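Local coordinates for protein autotransporter adhesin/invasin TibA (Escherichia coli, PDB 4Q1Q) that mediates adhesion to and invasion of human intestinal epithelial cells, drives bacterial aggregation through TibA-TibA contacts between cells, and enhances biofilm formation, at residues A223-Y237 / V242-E256. Numbering follows the deposited sequence.
With 289 (D-glycero-alpha-D-manno-heptopyranose), chain B; 289 (D-glycero-alpha-D-manno-heptopyranose), chain C; 289 (D-glycero-alpha-D-manno-heptopyranose), chain T; 289 (D-glycero-alpha-D-manno-heptopyranose), chain S.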
loop_
_atom_site.group_PDB
_atom_site.type_symbol
_atom_site.label_atom_id
_atom_site.label_comp_id
_atom_site.label_asym_id
_atom_site.label_seq_id
_atom_site.Cartn_x
_atom_site.Cartn_y
_atom_site.Cartn_z
ATOM N N ALA A 223 -15.578 -9.215 7.449
ATOM C CA ALA A 223 -15.905 -8.554 6.182
ATOM C C ALA A 223 -17.353 -8.081 6.200
ATOM O O ALA A 223 -18.233 -8.771 6.724
ATOM C CB ALA A 223 -15.686 -9.483 5.005
ATOM N N THR A 224 -17.574 -6.875 5.683
ATOM C CA THR A 224 -18.907 -6.273 5.618
ATOM C C THR A 224 -19.137 -5.727 4.222
ATOM O O THR A 224 -18.336 -4.938 3.722
ATOM C CB THR A 224 -19.083 -5.173 6.680
ATOM O OG1 THR A 224 -19.007 -5.775 7.985
ATOM C CG2 THR A 224 -20.433 -4.475 6.548
ATOM N N ASN A 225 -20.230 -6.162 3.603
ATOM C CA ASN A 225 -20.747 -5.564 2.381
ATOM C C ASN A 225 -19.786 -5.987 1.293
ATOM O O ASN A 225 -18.962 -5.218 0.792
ATOM C CB ASN A 225 -20.954 -4.047 2.467
ATOM C CG ASN A 225 -21.321 -3.430 1.130
ATOM O OD1 ASN A 225 -21.894 -4.074 0.255
ATOM N ND2 ASN A 225 -20.953 -2.172 0.952
ATOM N N THR A 226 -19.905 -7.269 0.963
ATOM C CA THR A 226 -19.004 -7.853 -0.016
ATOM C C THR A 226 -19.835 -8.292 -1.207
ATOM O O THR A 226 -20.946 -8.785 -1.020
ATOM C CB THR A 226 -18.259 -9.062 0.566
ATOM O OG1 THR A 226 -17.561 -8.650 1.746
ATOM C CG2 THR A 226 -17.282 -9.639 -0.462
ATOM N N THR A 227 -19.316 -8.128 -2.419
ATOM C CA THR A 227 -20.080 -8.610 -3.563
ATOM C C THR A 227 -19.209 -9.641 -4.240
ATOM O O THR A 227 -18.062 -9.355 -4.561
ATOM C CB THR A 227 -20.550 -7.525 -4.561
ATOM O OG1 THR A 227 -21.575 -6.748 -3.949
ATOM C CG2 THR A 227 -21.226 -8.125 -5.786
ATOM N N VAL A 228 -19.773 -10.836 -4.398
ATOM C CA VAL A 228 -19.050 -11.936 -5.024
ATOM C C VAL A 228 -19.623 -12.160 -6.430
ATOM O O VAL A 228 -20.745 -12.657 -6.617
ATOM C CB VAL A 228 -19.079 -13.234 -4.188
ATOM C CG1 VAL A 228 -17.999 -14.188 -4.680
ATOM C CG2 VAL A 228 -18.888 -12.950 -2.704
ATOM N N TYR A 229 -18.834 -11.738 -7.412
ATOM C CA TYR A 229 -19.251 -11.810 -8.804
ATOM C C TYR A 229 -18.866 -13.200 -9.274
ATOM O O TYR A 229 -18.055 -13.895 -8.656
ATOM C CB TYR A 229 -18.601 -10.732 -9.677
ATOM C CG TYR A 229 -19.029 -9.313 -9.357
ATOM C CD1 TYR A 229 -20.303 -8.846 -9.681
ATOM C CD2 TYR A 229 -18.160 -8.442 -8.703
ATOM C CE1 TYR A 229 -20.702 -7.561 -9.347
ATOM C CE2 TYR A 229 -18.541 -7.157 -8.380
ATOM C CZ TYR A 229 -19.810 -6.721 -8.706
ATOM O OH TYR A 229 -20.155 -5.430 -8.375
ATOM N N SER A 230 -19.476 -13.593 -10.384
ATOM C CA SER A 230 -19.216 -14.887 -11.001
ATOM C C SER A 230 -17.727 -15.252 -11.001
ATOM O O SER A 230 -16.892 -14.470 -11.433
ATOM C CB SER A 230 -19.775 -14.866 -12.426
ATOM O OG SER A 230 -19.861 -16.156 -13.010
ATOM N N GLY A 231 -17.391 -16.438 -10.499
ATOM C CA GLY A 231 -16.014 -16.895 -10.365
ATOM C C GLY A 231 -15.282 -16.401 -9.124
ATOM O O GLY A 231 -14.123 -16.775 -8.901
ATOM N N GLY A 232 -15.933 -15.544 -8.342
ATOM C CA GLY A 232 -15.348 -15.042 -7.102
ATOM C C GLY A 232 -15.657 -15.965 -5.935
ATOM O O GLY A 232 -16.654 -16.679 -5.950
ATOM N N ARG A 233 -14.839 -15.888 -4.893
ATOM C CA ARG A 233 -15.103 -16.642 -3.676
ATOM C C ARG A 233 -14.714 -15.833 -2.460
ATOM O O ARG A 233 -13.587 -15.374 -2.376
ATOM C CB ARG A 233 -14.302 -17.952 -3.654
ATOM C CG ARG A 233 -14.724 -18.860 -2.505
ATOM C CD ARG A 233 -14.214 -20.290 -2.607
ATOM N NE ARG A 233 -12.756 -20.281 -2.550
ATOM C CZ ARG A 233 -11.950 -20.764 -3.492
ATOM N NH1 ARG A 233 -12.440 -21.356 -4.575
ATOM N NH2 ARG A 233 -10.636 -20.669 -3.324
ATOM N N GLN A 234 -15.636 -15.702 -1.514
ATOM C CA GLN A 234 -15.306 -15.321 -0.155
ATOM C C GLN A 234 -15.144 -16.610 0.651
ATOM O O GLN A 234 -16.090 -17.397 0.710
ATOM C CB GLN A 234 -16.474 -14.543 0.426
ATOM C CG GLN A 234 -16.268 -13.977 1.809
ATOM C CD GLN A 234 -17.401 -13.026 2.171
ATOM O OE1 GLN A 234 -18.564 -13.400 2.141
ATOM N NE2 GLN A 234 -17.067 -11.780 2.454
ATOM N N HIS A 235 -13.973 -16.822 1.247
ATOM C CA HIS A 235 -13.695 -18.024 2.043
ATOM C C HIS A 235 -13.587 -17.670 3.526
ATOM O O HIS A 235 -12.690 -16.929 3.917
ATOM C CB HIS A 235 -12.412 -18.704 1.548
ATOM C CG HIS A 235 -12.375 -20.185 1.790
ATOM N ND1 HIS A 235 -12.135 -21.092 0.780
ATOM C CD2 HIS A 235 -12.641 -20.918 2.899
ATOM C CE1 HIS A 235 -12.213 -22.319 1.265
ATOM N NE2 HIS A 235 -12.528 -22.243 2.546
ATOM N N VAL A 236 -14.495 -18.187 4.350
ATOM C CA VAL A 236 -14.521 -17.861 5.771
ATOM C C VAL A 236 -14.031 -19.040 6.619
ATOM O O VAL A 236 -14.590 -20.131 6.524
ATOM C CB VAL A 236 -15.932 -17.490 6.237
ATOM C CG1 VAL A 236 -15.844 -16.863 7.624
ATOM C CG2 VAL A 236 -16.602 -16.539 5.247
ATOM N N TYR A 237 -13.024 -18.809 7.459
ATOM C CA TYR A 237 -12.409 -19.879 8.237
ATOM C C TYR A 237 -12.906 -19.743 9.668
ATOM O O TYR A 237 -13.734 -18.873 9.969
ATOM C CB TYR A 237 -10.884 -19.857 8.171
ATOM C CG TYR A 237 -10.402 -20.128 6.779
ATOM C CD1 TYR A 237 -10.294 -19.093 5.868
ATOM C CD2 TYR A 237 -10.029 -21.403 6.385
ATOM C CE1 TYR A 237 -9.845 -19.319 4.582
ATOM C CE2 TYR A 237 -9.569 -21.646 5.106
ATOM C CZ TYR A 237 -9.481 -20.597 4.217
ATOM O OH TYR A 237 -9.056 -20.819 2.932
ATOM N N VAL A 242 -18.462 -12.750 8.433
ATOM C CA VAL A 242 -18.817 -11.842 7.349
ATOM C C VAL A 242 -20.287 -11.469 7.448
ATOM O O VAL A 242 -21.104 -12.221 7.985
ATOM C CB VAL A 242 -18.465 -12.404 5.956
ATOM C CG1 VAL A 242 -17.005 -12.825 5.938
ATOM C CG2 VAL A 242 -19.308 -13.602 5.566
ATOM N N THR A 243 -20.591 -10.272 6.955
ATOM C CA THR A 243 -21.967 -9.797 6.944
ATOM C C THR A 243 -22.268 -9.006 5.669
ATOM O O THR A 243 -21.396 -8.401 5.039
ATOM C CB THR A 243 -22.318 -9.023 8.227
ATOM O OG1 THR A 243 -23.742 -8.863 8.258
ATOM C CG2 THR A 243 -21.629 -7.683 8.252
ATOM N N GLU A 244 -23.514 -9.120 5.228
ATOM C CA GLU A 244 -23.972 -8.390 4.053
ATOM C C GLU A 244 -23.069 -8.799 2.903
ATOM O O GLU A 244 -22.361 -7.982 2.325
ATOM C CB GLU A 244 -23.934 -6.869 4.245
ATOM C CG GLU A 244 -24.795 -6.332 5.376
ATOM C CD GLU A 244 -24.596 -4.833 5.589
ATOM O OE1 GLU A 244 -24.649 -4.381 6.755
ATOM O OE2 GLU A 244 -24.350 -4.115 4.590
ATOM N N THR A 245 -23.084 -10.091 2.601
ATOM C CA THR A 245 -22.441 -10.600 1.408
ATOM C C THR A 245 -23.560 -10.859 0.405
ATOM O O THR A 245 -24.567 -11.507 0.699
ATOM C CB THR A 245 -21.685 -11.906 1.697
ATOM O OG1 THR A 245 -20.673 -11.648 2.671
ATOM C CG2 THR A 245 -21.013 -12.437 0.459
ATOM N N THR A 246 -23.324 -10.436 -0.826
ATOM C CA THR A 246 -24.202 -10.845 -1.908
ATOM C C THR A 246 -23.403 -11.774 -2.825
ATOM O O THR A 246 -22.257 -11.503 -3.193
ATOM C CB THR A 246 -24.820 -9.621 -2.626
ATOM O OG1 THR A 246 -25.969 -10.042 -3.371
ATOM C CG2 THR A 246 -23.835 -8.996 -3.580
ATOM N N ILE A 247 -24.015 -12.911 -3.140
ATOM C CA ILE A 247 -23.381 -13.897 -4.004
ATOM C C ILE A 247 -24.198 -13.944 -5.288
ATOM O O ILE A 247 -25.340 -14.413 -5.304
ATOM C CB ILE A 247 -23.313 -15.323 -3.408
ATOM C CG1 ILE A 247 -22.799 -15.277 -1.968
ATOM C CG2 ILE A 247 -22.422 -16.229 -4.251
ATOM C CD1 ILE A 247 -23.887 -15.306 -0.922
ATOM N N THR A 248 -23.541 -13.480 -6.343
ATOM C CA THR A 248 -24.125 -13.398 -7.660
ATOM C C THR A 248 -23.969 -14.758 -8.312
ATOM O O THR A 248 -23.072 -15.547 -8.005
ATOM C CB THR A 248 -23.440 -12.333 -8.537
ATOM O OG1 THR A 248 -22.129 -12.778 -8.917
ATOM C CG2 THR A 248 -23.379 -10.983 -7.809
ATOM N N SER A 249 -24.894 -15.001 -9.229
ATOM C CA SER A 249 -24.863 -16.180 -10.069
ATOM C C SER A 249 -23.434 -16.491 -10.474
ATOM O O SER A 249 -22.778 -15.657 -11.090
ATOM C CB SER A 249 -25.706 -15.932 -11.313
ATOM O OG SER A 249 -26.125 -17.175 -11.838
ATOM N N GLY A 250 -22.943 -17.673 -10.114
ATOM C CA GLY A 250 -21.595 -18.077 -10.493
ATOM C C GLY A 250 -20.541 -17.719 -9.456
ATOM O O GLY A 250 -19.368 -18.060 -9.619
ATOM N N GLY A 251 -20.936 -17.037 -8.388
ATOM C CA GLY A 251 -19.993 -16.706 -7.317
ATOM C C GLY A 251 -20.108 -17.683 -6.166
ATOM O O GLY A 251 -21.035 -18.491 -6.163
HETATM N N MSE A 252 -19.214 -17.586 -5.186
HETATM C CA MSE A 252 -19.255 -18.488 -4.031
HETATM C C MSE A 252 -18.861 -17.944 -2.691
HETATM O O MSE A 252 -17.846 -17.264 -2.540
HETATM C CB MSE A 252 -18.267 -19.612 -4.288
HETATM C CG MSE A 252 -18.599 -20.767 -3.340
HETATM SE SE MSE A 252 -17.310 -22.197 -3.749
HETATM C CE MSE A 252 -18.263 -23.031 -5.263
ATOM N N LEU A 253 -19.695 -18.269 -1.707
ATOM C CA LEU A 253 -19.335 -18.095 -0.307
ATOM C C LEU A 253 -19.092 -19.496 0.256
ATOM O O LEU A 253 -19.949 -20.379 0.205
ATOM C CB LEU A 253 -20.433 -17.356 0.452
ATOM C CG LEU A 253 -20.459 -17.463 1.979
ATOM C CD1 LEU A 253 -19.293 -16.631 2.485
ATOM C CD2 LEU A 253 -21.806 -17.004 2.516
ATOM N N GLN A 254 -17.890 -19.708 0.773
ATOM C CA GLN A 254 -17.601 -20.958 1.463
ATOM C C GLN A 254 -17.250 -20.737 2.921
ATOM O O GLN A 254 -16.325 -20.002 3.269
ATOM C CB GLN A 254 -16.436 -21.609 0.748
ATOM C CG GLN A 254 -16.202 -23.043 1.185
ATOM C CD GLN A 254 -15.157 -23.693 0.309
ATOM O OE1 GLN A 254 -14.656 -23.107 -0.655
ATOM N NE2 GLN A 254 -14.798 -24.908 0.668
ATOM N N VAL A 255 -18.021 -21.374 3.792
ATOM C CA VAL A 255 -17.846 -21.179 5.222
ATOM C C VAL A 255 -17.359 -22.483 5.847
ATOM O O VAL A 255 -18.014 -23.514 5.757
ATOM C CB VAL A 255 -19.164 -20.712 5.864
ATOM C CG1 VAL A 255 -19.002 -20.396 7.346
ATOM C CG2 VAL A 255 -19.680 -19.488 5.119
ATOM N N GLU A 256 -16.182 -22.458 6.454
ATOM C CA GLU A 256 -15.673 -23.652 7.118
ATOM C C GLU A 256 -16.312 -23.766 8.488
ATOM O O GLU A 256 -16.875 -22.802 9.009
ATOM C CB GLU A 256 -14.164 -23.591 7.333
ATOM C CG GLU A 256 -13.372 -23.245 6.092
ATOM C CD GLU A 256 -13.165 -24.453 5.197
ATOM O OE1 GLU A 256 -12.457 -24.314 4.175
ATOM O OE2 GLU A 256 -13.706 -25.531 5.531
HETATM O O7 289 B . -15.585 -16.150 -16.964
HETATM C C7 289 B . -15.788 -14.841 -16.420
HETATM C C6 289 B . -16.811 -14.701 -15.289
HETATM O O6 289 B . -17.743 -13.667 -15.646
HETATM C C5 289 B . -17.644 -15.904 -14.821
HETATM O O5 289 B . -19.022 -15.694 -15.139
HETATM C C1 289 B . -19.833 -16.495 -14.275
HETATM C C2 289 B . -19.699 -17.996 -14.551
HETATM O O2 289 B . -20.393 -18.447 -15.724
HETATM C C3 289 B . -18.208 -18.337 -14.567
HETATM O O3 289 B . -17.991 -19.635 -15.128
HETATM C C4 289 B . -17.338 -17.322 -15.300
HETATM O O4 289 B . -16.004 -17.695 -14.966
HETATM O O7 289 C . -22.478 -14.588 -15.601
HETATM C C7 289 C . -23.472 -15.176 -14.753
HETATM C C6 289 C . -23.959 -16.499 -15.345
HETATM O O6 289 C . -22.931 -17.099 -16.142
HETATM C C5 289 C . -24.415 -17.461 -14.254
HETATM O O5 289 C . -25.746 -17.073 -13.903
HETATM C C1 289 C . -26.292 -17.918 -12.893
HETATM C C2 289 C . -26.429 -19.350 -13.389
HETATM O O2 289 C . -27.251 -19.404 -14.556
HETATM C C3 289 C . -25.014 -19.841 -13.664
HETATM O O3 289 C . -25.046 -21.208 -14.091
HETATM C C4 289 C . -24.363 -18.923 -14.694
HETATM O O4 289 C . -23.008 -19.355 -14.861
HETATM O O7 289 T . -4.558 -18.061 12.210
HETATM C C7 289 T . -5.304 -17.401 11.182
HETATM C C6 289 T . -4.686 -17.787 9.847
HETATM O O6 289 T . -3.780 -18.878 10.025
HETATM C C5 289 T . -5.735 -18.183 8.820
HETATM O O5 289 T . -5.726 -17.035 7.974
HETATM C C1 289 T . -6.868 -16.967 7.147
HETATM C C2 289 T . -6.755 -18.136 6.186
HETATM O O2 289 T . -5.636 -17.890 5.330
HETATM C C3 289 T . -6.640 -19.454 6.949
HETATM O O3 289 T . -6.471 -20.544 6.030
HETATM C C4 289 T . -5.488 -19.398 7.935
HETATM O O4 289 T . -5.496 -20.654 8.621
HETATM O O7 289 S . -13.348 -2.965 13.820
HETATM C C7 289 S . -13.670 -4.361 13.786
HETATM C C6 289 S . -14.959 -4.657 13.011
HETATM O O6 289 S . -16.099 -4.354 13.825
HETATM C C5 289 S . -15.007 -3.965 11.642
HETATM O O5 289 S . -14.662 -5.040 10.764
HETATM C C1 289 S . -14.646 -4.695 9.378
HETATM C C2 289 S . -16.123 -4.546 9.055
HETATM O O2 289 S . -16.912 -5.600 9.626
HETATM C C3 289 S . -16.435 -3.190 9.675
HETATM O O3 289 S . -17.712 -2.758 9.206
HETATM C C4 289 S . -16.335 -3.343 11.192
HETATM O O4 289 S . -16.521 -2.032 11.723
#
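Gln-234 crosses the interior to Thr-245. CB and CG both rest near Leu-253 CD1; with CG anti to the backbone N (chi1 -176°) and the chain extended beyond it, Gln-234 CD arrives 3.8 Å from Val-242 CG1. At the tip, Gln-234 OE1 accepts the Thr-245 OG1 hydroxyl at 2.8 Å, in the carbonyl plane on a lone pair, while NE2 is hydrogen-bonded to Gln-215 of the preceding coil; both ends of this buried amide are thus engaged and its rotation is fixed. On the outer face, the His-235 ring lies between Gln-254 CB, 4.2 Å from its centroid, and Tyr-237 OH over the opposite face. His-235 NE2 donates to Glu-256 OE1 at 2.6 Å, nearly straight (165°), although on the anti side and tilted out of the carboxylate plane. At the turns, Thr-248 N and OG1 both donate to Val-228 O, and Gly-231 N donates to Gly-250 O at 2.7 Å from above the carbonyl plane. Ser-230 and Ser-249, in successive type II turns, each carry an O-linked heptose. Strand axes of 226-228 and 245-247 run parallel within 11°; this pairing, offset by 19 residues, is what stacked beta-helix coils give, right-handed as in autotransporter passenger domains.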